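Local coordinates for protein Na-K-Cl cotransporter (Methanosarcina acetivorans, PDB 3G40) that forms the cytoplasmic C-terminal domain of a prokaryotic cation-chloride cotransporter, a protein that probably carries chloride together with cations across the membrane, at residues A[141-152]-A[265-276]; A[117-128]-A[255-263]. All coordinates share one frame; numbering follows the deposited sequence.

Interaction 1: residues A[141-152]-A[265-276]; sequences VLLFSKHPQAGL and MEKAGSSCIFAL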
loop_
_atom_site.group_PDB
_atom_site.type_symbol
_atom_site.label_atom_id
_atom_site.label_comp_id
_atom_site.label_asym_id
_atom_site.label_seq_id
_atom_site.Cartn_x
_atom_site.Cartn_y
_atom_site.Cartn_z
ATOM N N VAL A 141 4.602 21.400 -7.409
ATOM C CA VAL A 141 4.619 20.051 -7.965
ATOM C C VAL A 141 5.041 19.046 -6.894
ATOM O O VAL A 141 6.001 19.285 -6.144
ATOM C CB VAL A 141 5.573 19.941 -9.177
ATOM C CG1 VAL A 141 5.625 18.506 -9.692
ATOM C CG2 VAL A 141 5.134 20.896 -10.290
ATOM N N LEU A 142 4.299 17.941 -6.803
ATOM C CA LEU A 142 4.706 16.800 -5.989
ATOM C C LEU A 142 5.010 15.652 -6.929
ATOM O O LEU A 142 4.165 15.252 -7.726
ATOM C CB LEU A 142 3.599 16.393 -5.017
ATOM C CG LEU A 142 3.306 17.363 -3.871
ATOM C CD1 LEU A 142 2.106 16.885 -3.067
ATOM C CD2 LEU A 142 4.550 17.512 -2.955
ATOM N N LEU A 143 6.228 15.134 -6.863
ATOM C CA LEU A 143 6.597 14.002 -7.702
ATOM C C LEU A 143 6.834 12.781 -6.817
ATOM O O LEU A 143 7.737 12.765 -5.971
ATOM C CB LEU A 143 7.826 14.346 -8.543
ATOM C CG LEU A 143 8.411 13.242 -9.423
ATOM C CD1 LEU A 143 7.491 12.907 -10.618
ATOM C CD2 LEU A 143 9.806 13.642 -9.892
ATOM N N PHE A 144 5.998 11.763 -6.995
ATOM C CA PHE A 144 5.969 10.633 -6.081
ATOM C C PHE A 144 6.672 9.401 -6.651
ATOM O O PHE A 144 6.344 8.924 -7.734
ATOM C CB PHE A 144 4.514 10.339 -5.712
ATOM C CG PHE A 144 4.328 9.179 -4.774
ATOM C CD1 PHE A 144 5.169 8.998 -3.670
ATOM C CD2 PHE A 144 3.281 8.295 -4.970
ATOM C CE1 PHE A 144 4.968 7.934 -2.802
ATOM C CE2 PHE A 144 3.069 7.236 -4.106
ATOM C CZ PHE A 144 3.917 7.049 -3.020
ATOM N N SER A 145 7.658 8.890 -5.917
ATOM C CA SER A 145 8.388 7.720 -6.378
ATOM C C SER A 145 8.152 6.590 -5.384
ATOM O O SER A 145 8.870 6.442 -4.391
ATOM C CB SER A 145 9.875 8.049 -6.533
ATOM O OG SER A 145 10.597 6.946 -7.051
ATOM N N LYS A 146 7.111 5.812 -5.637
ATOM C CA LYS A 146 6.692 4.781 -4.697
ATOM C C LYS A 146 7.555 3.546 -4.847
ATOM O O LYS A 146 7.714 3.028 -5.946
ATOM C CB LYS A 146 5.211 4.419 -4.902
ATOM C CG LYS A 146 4.741 3.335 -3.947
ATOM C CD LYS A 146 3.224 3.385 -3.712
ATOM C CE LYS A 146 2.488 2.419 -4.603
ATOM N NZ LYS A 146 1.056 2.300 -4.179
ATOM N N HIS A 147 8.132 3.075 -3.748
ATOM C CA HIS A 147 8.998 1.908 -3.832
ATOM C C HIS A 147 8.184 0.674 -4.196
ATOM O O HIS A 147 7.161 0.400 -3.565
ATOM C CB HIS A 147 9.750 1.680 -2.518
ATOM C CG HIS A 147 10.885 0.718 -2.651
ATOM N ND1 HIS A 147 10.699 -0.647 -2.654
ATOM C CD2 HIS A 147 12.209 0.919 -2.841
ATOM C CE1 HIS A 147 11.866 -1.246 -2.815
ATOM N NE2 HIS A 147 12.798 -0.316 -2.934
ATOM N N PRO A 148 8.637 -0.080 -5.213
ATOM C CA PRO A 148 7.863 -1.189 -5.798
ATOM C C PRO A 148 7.682 -2.363 -4.849
ATOM O O PRO A 148 6.792 -3.172 -5.074
ATOM C CB PRO A 148 8.705 -1.629 -7.001
ATOM C CG PRO A 148 9.739 -0.575 -7.188
ATOM C CD PRO A 148 9.930 0.113 -5.882
ATOM N N GLN A 149 8.506 -2.457 -3.812
ATOM C CA GLN A 149 8.348 -3.521 -2.817
ATOM C C GLN A 149 7.816 -2.984 -1.491
ATOM O O GLN A 149 6.871 -3.529 -0.927
ATOM C CB GLN A 149 9.675 -4.243 -2.564
ATOM C CG GLN A 149 10.059 -5.252 -3.637
ATOM C CD GLN A 149 10.718 -4.611 -4.840
ATOM O OE1 GLN A 149 11.681 -3.855 -4.707
ATOM N NE2 GLN A 149 10.210 -4.923 -6.028
ATOM N N ALA A 150 8.454 -1.934 -0.984
ATOM C CA ALA A 150 8.119 -1.405 0.338
ATOM C C ALA A 150 6.853 -0.549 0.344
ATOM O O ALA A 150 6.238 -0.380 1.392
ATOM C CB ALA A 150 9.286 -0.604 0.910
ATOM N N GLY A 151 6.472 0.009 -0.803
ATOM C CA GLY A 151 5.376 0.966 -0.812
ATOM C C GLY A 151 5.640 2.008 0.267
ATOM O O GLY A 151 6.766 2.495 0.392
ATOM N N LEU A 152 4.623 2.344 1.062
ATOM C CA LEU A 152 4.809 3.321 2.133
ATOM C C LEU A 152 5.088 2.616 3.448
ATOM O O LEU A 152 5.116 3.245 4.508
ATOM C CB LEU A 152 3.588 4.242 2.256
ATOM C CG LEU A 152 3.363 5.129 1.028
ATOM C CD1 LEU A 152 1.993 5.784 1.043
ATOM C CD2 LEU A 152 4.467 6.179 0.935
ATOM N N MET A 265 15.426 6.719 -4.377
ATOM C CA MET A 265 14.414 5.796 -3.900
ATOM C C MET A 265 14.975 4.379 -3.801
ATOM O O MET A 265 14.710 3.665 -2.838
ATOM C CB MET A 265 13.160 5.838 -4.792
ATOM C CG MET A 265 12.120 4.816 -4.369
ATOM S SD MET A 265 12.242 3.328 -5.372
ATOM C CE MET A 265 11.513 3.937 -6.882
ATOM N N GLU A 266 15.772 3.989 -4.789
ATOM C CA GLU A 266 16.343 2.648 -4.827
ATOM C C GLU A 266 17.343 2.443 -3.697
ATOM O O GLU A 266 17.370 1.387 -3.071
ATOM C CB GLU A 266 17.029 2.405 -6.167
ATOM C CG GLU A 266 16.061 2.292 -7.330
ATOM C CD GLU A 266 16.727 2.559 -8.664
ATOM O OE1 GLU A 266 17.967 2.724 -8.691
ATOM O OE2 GLU A 266 16.008 2.608 -9.684
ATOM N N LYS A 267 18.162 3.460 -3.455
ATOM C CA LYS A 267 19.162 3.427 -2.386
ATOM C C LYS A 267 18.485 3.403 -1.016
ATOM O O LYS A 267 18.903 2.673 -0.121
ATOM C CB LYS A 267 20.086 4.641 -2.500
ATOM C CG LYS A 267 21.125 4.743 -1.408
ATOM C CD LYS A 267 21.708 6.148 -1.344
ATOM C CE LYS A 267 22.380 6.546 -2.648
ATOM N NZ LYS A 267 22.992 7.908 -2.577
ATOM N N ALA A 268 17.430 4.202 -0.870
ATOM C CA ALA A 268 16.662 4.262 0.371
ATOM C C ALA A 268 15.982 2.940 0.715
ATOM O O ALA A 268 15.848 2.585 1.890
ATOM C CB ALA A 268 15.620 5.368 0.278
ATOM N N GLY A 269 15.533 2.219 -0.311
ATOM C CA GLY A 269 14.784 0.997 -0.095
ATOM C C GLY A 269 13.387 1.320 0.405
ATOM O O GLY A 269 12.699 0.459 0.956
ATOM N N SER A 270 12.973 2.571 0.213
ATOM C CA SER A 270 11.643 3.007 0.608
ATOM C C SER A 270 11.184 4.183 -0.260
ATOM O O SER A 270 11.964 4.724 -1.043
ATOM C CB SER A 270 11.642 3.396 2.080
ATOM O OG SER A 270 12.483 4.501 2.268
ATOM N N SER A 271 9.937 4.606 -0.096
ATOM C CA SER A 271 9.376 5.620 -0.985
ATOM C C SER A 271 9.921 7.034 -0.774
ATOM O O SER A 271 10.301 7.426 0.323
ATOM C CB SER A 271 7.848 5.631 -0.914
ATOM O OG SER A 271 7.312 4.391 -1.338
ATOM N N CYS A 272 9.948 7.787 -1.862
ATOM C CA CYS A 272 10.422 9.158 -1.864
ATOM C C CYS A 272 9.398 10.057 -2.532
ATOM O O CYS A 272 8.744 9.659 -3.496
ATOM C CB CYS A 272 11.747 9.247 -2.622
ATOM S SG CYS A 272 13.122 8.400 -1.800
ATOM N N ILE A 273 9.249 11.270 -2.017
ATOM C CA ILE A 273 8.433 12.262 -2.693
ATOM C C ILE A 273 9.250 13.543 -2.821
ATOM O O ILE A 273 10.025 13.886 -1.921
ATOM C CB ILE A 273 7.056 12.469 -1.989
ATOM C CG1 ILE A 273 6.088 13.265 -2.879
ATOM C CG2 ILE A 273 7.229 13.104 -0.617
ATOM C CD1 ILE A 273 4.620 13.163 -2.437
ATOM N N PHE A 274 9.124 14.206 -3.970
ATOM C CA PHE A 274 9.934 15.376 -4.299
ATOM C C PHE A 274 9.025 16.566 -4.535
ATOM O O PHE A 274 8.103 16.505 -5.353
ATOM C CB PHE A 274 10.796 15.097 -5.533
ATOM C CG PHE A 274 11.662 13.882 -5.388
ATOM C CD1 PHE A 274 11.140 12.620 -5.613
ATOM C CD2 PHE A 274 12.994 14.001 -4.988
ATOM C CE1 PHE A 274 11.931 11.488 -5.454
ATOM C CE2 PHE A 274 13.794 12.881 -4.834
ATOM C CZ PHE A 274 13.268 11.623 -5.064
ATOM N N ALA A 275 9.273 17.639 -3.795
ATOM C CA ALA A 275 8.374 18.777 -3.780
ATOM C C ALA A 275 9.006 20.060 -4.322
ATOM O O ALA A 275 10.010 20.548 -3.788
ATOM C CB ALA A 275 7.843 18.994 -2.372
ATOM N N LEU A 276 8.404 20.607 -5.383
ATOM C CA LEU A 276 8.838 21.877 -5.961
ATOM C C LEU A 276 7.818 22.944 -5.603
ATOM O O LEU A 276 6.623 22.771 -5.847
ATOM C CB LEU A 276 8.975 21.761 -7.482
ATOM C CG LEU A 276 9.185 23.034 -8.303
ATOM C CD1 LEU A 276 10.510 23.715 -7.981
ATOM C CD2 LEU A 276 9.107 22.697 -9.785
HETATM O O HOH W 1 15.592 -0.611 -3.314
HETATM O O HOH W 2 8.480 2.789 2.434
#
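Met265, in the last turn of helix 258-268, lays its sulfur obliquely against the His147 ring, SD to CD2 3.5 Å. One face of that imidazole lies over Gly269 O, and Pro148 CD sits against the opposite face; two N-H groups, of Gln149 and Ala150, converge on ND1, while a water joins NE2 to Glu266 O, fixing the ring's rotation. Gly269, with positive phi, ends the helix and turns the chain toward the sheet. Ser271 clasps the loop 146-152: its OG stands beside its own backbone N (chi1 -62°), accepts from His147 N at 2.9 Å and donates to Gly151 O at 2.6 Å, approaching from above that carbonyl plane. From Cys272 onward the backbones pair, Cys272 O receiving Ser145 N at 2.8 Å. Ile273 runs CG1 over Leu143 O, whereas Phe274 brings its ring edge to the same oxygen, CD1 to O 3.4 Å. Ala275 CB meets Leu142 CD2 at 3.7 Å, and Leu276 closes the ladder with two bonds to Val141. Strands at 165° with alternating hydrogen-bonded and non-hydrogen-bonded pairs define an antiparallel ribbon, here the one antiparallel step, at the middle of an otherwise parallel ten-stranded alpha/beta sheet.

Interaction 2: residues A[117-128]-A[255-263]; sequences LPENRDRDEEIR and NPDLDLARH
Helix segments 124-128 and 258-263 stand at 102° to one another with axes 12.2 Å apart, and long side chains bridge the gap. Arg262 meets Asp124 end-on: NH2 to OD1 is 2.7 Å and NH1 to OD2 2.8 Å, both through syn lone pairs, the flat groups 6° from coplanar. Along another edge, NE and NH2 both donate to Pro118 O, NE at 2.9 Å. Leu117 CD1 lies over one guanidinium face and Arg121 CG over the opposite one, sandwiching the group between aliphatic carbons while the edge bonds fix its rotation. This salt-bridge network in an alpha/beta domain links the loop after strand 112-116 and the start of helix 124-136 to helix 258-268. Arg121, bent at chi3 (73°), grips Asp259 side-on, NE to OD1 3.0 Å and NH2 to OD2 2.7 Å. Arg262 NH1 also bonds weakly to Asp259 OD1, so it lies between the acids, and the arginines probably offset the repulsion of Asp124 OD2 and Asp259 OD1, 4.0 Å apart. A leucine in place of Arg262 would probably leave Asp124 and Pro118 O without these donors, and Asp124 facing Asp259 without the charge between them. Next to the charges, Leu258 CD1 packs on Ile127 CG2 at 3.6 Å.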
loop_
_atom_site.group_PDB
_atom_site.type_symbol
_atom_site.label_atom_id
_atom_site.label_comp_id
_atom_site.label_asym_id
_atom_site.label_seq_id
_atom_site.Cartn_x
_atom_site.Cartn_y
_atom_site.Cartn_z
ATOM N N LEU A 117 6.309 9.185 -10.548
ATOM C CA LEU A 117 7.562 8.954 -11.255
ATOM C C LEU A 117 7.606 7.479 -11.648
ATOM O O LEU A 117 7.781 6.607 -10.801
ATOM C CB LEU A 117 8.763 9.301 -10.350
ATOM C CG LEU A 117 10.173 9.244 -10.951
ATOM C CD1 LEU A 117 10.333 10.185 -12.136
ATOM C CD2 LEU A 117 11.221 9.553 -9.879
ATOM N N PRO A 118 7.431 7.189 -12.941
ATOM C CA PRO A 118 7.387 5.788 -13.379
ATOM C C PRO A 118 8.768 5.140 -13.334
ATOM O O PRO A 118 9.778 5.846 -13.310
ATOM C CB PRO A 118 6.899 5.883 -14.834
ATOM C CG PRO A 118 6.374 7.288 -14.999
ATOM C CD PRO A 118 7.150 8.131 -14.034
ATOM N N GLU A 119 8.805 3.811 -13.319
ATOM C CA GLU A 119 10.061 3.079 -13.434
ATOM C C GLU A 119 10.652 3.228 -14.841
ATOM O O GLU A 119 11.858 3.405 -14.996
ATOM C CB GLU A 119 9.873 1.600 -13.081
ATOM C CG GLU A 119 9.458 1.344 -11.637
ATOM C CD GLU A 119 9.722 -0.088 -11.191
ATOM O OE1 GLU A 119 8.749 -0.800 -10.859
ATOM O OE2 GLU A 119 10.901 -0.505 -11.177
ATOM N N ASN A 120 9.806 3.168 -15.866
ATOM C CA ASN A 120 10.291 3.349 -17.235
ATOM C C ASN A 120 10.552 4.819 -17.574
ATOM O O ASN A 120 9.757 5.703 -17.241
ATOM C CB ASN A 120 9.351 2.701 -18.261
ATOM C CG ASN A 120 8.198 3.605 -18.659
ATOM O OD1 ASN A 120 7.547 4.220 -17.812
ATOM N ND2 ASN A 120 7.932 3.681 -19.959
ATOM N N ARG A 121 11.675 5.069 -18.240
ATOM C CA ARG A 121 12.134 6.430 -18.499
ATOM C C ARG A 121 11.525 7.045 -19.763
ATOM O O ARG A 121 11.842 8.180 -20.120
ATOM C CB ARG A 121 13.664 6.445 -18.555
ATOM C CG ARG A 121 14.291 5.845 -17.302
ATOM C CD ARG A 121 15.750 5.453 -17.489
ATOM N NE ARG A 121 16.639 6.609 -17.544
ATOM C CZ ARG A 121 17.370 6.942 -18.604
ATOM N NH1 ARG A 121 17.328 6.200 -19.703
ATOM N NH2 ARG A 121 18.154 8.011 -18.563
ATOM N N ASP A 122 10.627 6.308 -20.409
ATOM C CA ASP A 122 10.067 6.707 -21.698
ATOM C C ASP A 122 9.422 8.089 -21.690
ATOM O O ASP A 122 9.217 8.685 -22.746
ATOM C CB ASP A 122 9.034 5.682 -22.180
ATOM C CG ASP A 122 9.620 4.293 -22.354
ATOM O OD1 ASP A 122 10.825 4.108 -22.077
ATOM O OD2 ASP A 122 8.867 3.383 -22.766
ATOM N N ARG A 123 9.097 8.598 -20.508
ATOM C CA ARG A 123 8.333 9.835 -20.425
ATOM C C ARG A 123 9.074 10.972 -19.750
ATOM O O ARG A 123 8.508 12.046 -19.540
ATOM C CB ARG A 123 7.030 9.590 -19.678
ATOM C CG ARG A 123 6.004 8.830 -20.471
ATOM C CD ARG A 123 4.792 8.583 -19.615
ATOM N NE ARG A 123 3.607 8.352 -20.423
ATOM C CZ ARG A 123 2.370 8.422 -19.952
ATOM N NH1 ARG A 123 2.169 8.723 -18.677
ATOM N NH2 ARG A 123 1.340 8.198 -20.757
ATOM N N ASP A 124 10.337 10.748 -19.411
ATOM C CA ASP A 124 11.059 11.723 -18.606
ATOM C C ASP A 124 11.031 13.125 -19.200
ATOM O O ASP A 124 10.892 14.111 -18.474
ATOM C CB ASP A 124 12.489 11.256 -18.328
ATOM C CG ASP A 124 12.535 10.136 -17.304
ATOM O OD1 ASP A 124 11.476 9.514 -17.077
ATOM O OD2 ASP A 124 13.611 9.880 -16.725
ATOM N N GLU A 125 11.142 13.222 -20.519
ATOM C CA GLU A 125 11.171 14.539 -21.137
ATOM C C GLU A 125 9.843 15.283 -20.982
ATOM O O GLU A 125 9.828 16.448 -20.583
ATOM C CB GLU A 125 11.601 14.472 -22.601
ATOM C CG GLU A 125 12.199 15.778 -23.062
ATOM C CD GLU A 125 13.120 16.381 -22.008
ATOM O OE1 GLU A 125 14.095 15.709 -21.606
ATOM O OE2 GLU A 125 12.872 17.530 -21.584
ATOM N N GLU A 126 8.736 14.613 -21.289
ATOM C CA GLU A 126 7.415 15.210 -21.091
ATOM C C GLU A 126 7.217 15.578 -19.623
ATOM O O GLU A 126 6.766 16.675 -19.297
ATOM C CB GLU A 126 6.307 14.251 -21.527
ATOM C CG GLU A 126 6.180 14.069 -23.029
ATOM C CD GLU A 126 4.944 13.272 -23.404
ATOM O OE1 GLU A 126 4.279 12.744 -22.485
ATOM O OE2 GLU A 126 4.637 13.174 -24.612
ATOM N N ILE A 127 7.558 14.644 -18.742
ATOM C CA ILE A 127 7.445 14.865 -17.307
ATOM C C ILE A 127 8.212 16.114 -16.880
ATOM O O ILE A 127 7.677 16.970 -16.175
ATOM C CB ILE A 127 7.919 13.630 -16.518
ATOM C CG1 ILE A 127 6.881 12.511 -16.637
ATOM C CG2 ILE A 127 8.171 13.981 -15.057
ATOM C CD1 ILE A 127 7.222 11.275 -15.841
ATOM N N ARG A 128 9.457 16.218 -17.331
ATOM C CA ARG A 128 10.288 17.378 -17.050
ATOM C C ARG A 128 9.639 18.649 -17.594
ATOM O O ARG A 128 9.647 19.691 -16.941
ATOM C CB ARG A 128 11.672 17.191 -17.678
ATOM C CG ARG A 128 12.829 17.690 -16.829
ATOM C CD ARG A 128 14.160 17.361 -17.493
ATOM N NE ARG A 128 14.226 15.958 -17.894
ATOM C CZ ARG A 128 15.049 15.478 -18.823
ATOM N NH1 ARG A 128 15.884 16.290 -19.460
ATOM N NH2 ARG A 128 15.031 14.184 -19.121
ATOM N N ASN A 255 14.540 22.195 -12.349
ATOM C CA ASN A 255 15.068 21.524 -13.528
ATOM C C ASN A 255 15.657 20.196 -13.083
ATOM O O ASN A 255 16.877 20.058 -12.955
ATOM C CB ASN A 255 16.149 22.386 -14.186
ATOM C CG ASN A 255 16.900 21.649 -15.281
ATOM O OD1 ASN A 255 16.419 20.648 -15.819
ATOM N ND2 ASN A 255 18.088 22.145 -15.619
ATOM N N PRO A 256 14.786 19.214 -12.829
ATOM C CA PRO A 256 15.131 18.009 -12.065
ATOM C C PRO A 256 15.879 16.943 -12.859
ATOM O O PRO A 256 15.654 16.784 -14.059
ATOM C CB PRO A 256 13.761 17.452 -11.654
ATOM C CG PRO A 256 12.717 18.410 -12.218
ATOM C CD PRO A 256 13.391 19.187 -13.291
ATOM N N ASP A 257 16.758 16.217 -12.177
ATOM C CA ASP A 257 17.348 15.004 -12.723
ATOM C C ASP A 257 16.522 13.830 -12.217
ATOM O O ASP A 257 16.722 13.363 -11.095
ATOM C CB ASP A 257 18.798 14.860 -12.270
ATOM C CG ASP A 257 19.493 13.656 -12.889
ATOM O OD1 ASP A 257 18.810 12.815 -13.509
ATOM O OD2 ASP A 257 20.733 13.550 -12.751
ATOM N N LEU A 258 15.589 13.370 -13.047
ATOM C CA LEU A 258 14.659 12.307 -12.672
ATOM C C LEU A 258 15.359 10.987 -12.356
ATOM O O LEU A 258 14.827 10.161 -11.606
ATOM C CB LEU A 258 13.612 12.090 -13.767
ATOM C CG LEU A 258 12.690 13.264 -14.106
ATOM C CD1 LEU A 258 11.545 12.792 -14.983
ATOM C CD2 LEU A 258 12.157 13.920 -12.848
ATOM N N ASP A 259 16.541 10.781 -12.933
ATOM C CA ASP A 259 17.315 9.573 -12.648
ATOM C C ASP A 259 17.913 9.640 -11.249
ATOM O O ASP A 259 18.049 8.627 -10.565
ATOM C CB ASP A 259 18.417 9.367 -13.687
ATOM C CG ASP A 259 17.896 8.763 -14.976
ATOM O OD1 ASP A 259 16.798 8.163 -14.959
ATOM O OD2 ASP A 259 18.588 8.884 -16.008
ATOM N N LEU A 260 18.271 10.847 -10.833
ATOM C CA LEU A 260 18.754 11.072 -9.484
ATOM C C LEU A 260 17.626 10.754 -8.500
ATOM O O LEU A 260 17.847 10.116 -7.473
ATOM C CB LEU A 260 19.209 12.519 -9.339
ATOM C CG LEU A 260 20.388 12.782 -8.408
ATOM C CD1 LEU A 260 20.966 14.167 -8.664
ATOM C CD2 LEU A 260 19.968 12.621 -6.959
ATOM N N ALA A 261 16.409 11.182 -8.832
ATOM C CA ALA A 261 15.252 10.901 -7.992
ATOM C C ALA A 261 15.046 9.396 -7.856
ATOM O O ALA A 261 14.830 8.896 -6.754
ATOM C CB ALA A 261 13.990 11.573 -8.558
ATOM N N ARG A 262 15.129 8.681 -8.977
ATOM C CA ARG A 262 14.931 7.239 -8.971
ATOM C C ARG A 262 16.009 6.570 -8.136
ATOM O O ARG A 262 15.733 5.651 -7.370
ATOM C CB ARG A 262 14.953 6.670 -10.390
ATOM C CG ARG A 262 13.718 6.980 -11.217
ATOM C CD ARG A 262 13.773 6.257 -12.558
ATOM N NE ARG A 262 12.620 6.577 -13.389
ATOM C CZ ARG A 262 12.589 7.572 -14.269
ATOM N NH1 ARG A 262 13.655 8.344 -14.440
ATOM N NH2 ARG A 262 11.490 7.790 -14.981
ATOM N N HIS A 263 17.243 7.040 -8.289
ATOM C CA HIS A 263 18.370 6.484 -7.559
ATOM C C HIS A 263 18.212 6.640 -6.049
ATOM O O HIS A 263 18.585 5.751 -5.283
ATOM C CB HIS A 263 19.683 7.130 -8.015
ATOM C CG HIS A 263 20.876 6.689 -7.224
ATOM N ND1 HIS A 263 21.396 5.415 -7.308
ATOM C CD2 HIS A 263 21.649 7.353 -6.330
ATOM C CE1 HIS A 263 22.438 5.312 -6.502
ATOM N NE2 HIS A 263 22.612 6.474 -5.897
#

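The centres of interactions 1 and 2 lie about 12 Å apart, and the two contacts touch: Leu117 N is probably hydrogen-bonded to Phe144 O, and Phe274 packs on Ala261. Helix 258-268 serves both, its beginning in interaction 2 and its end in interaction 1, while helix 124-136 leads directly into strand 140-145. In chain order the segments are 117-128, 141-152, 255-263 and 265-276, so the contacts alternate. Both join the first C-terminal family region to the second: interaction 1 through the antiparallel step in the sheet, interaction 2 through the helix on one side of it. The two regions thus share one continuous sheet and a common interface within this cytoplasmic domain.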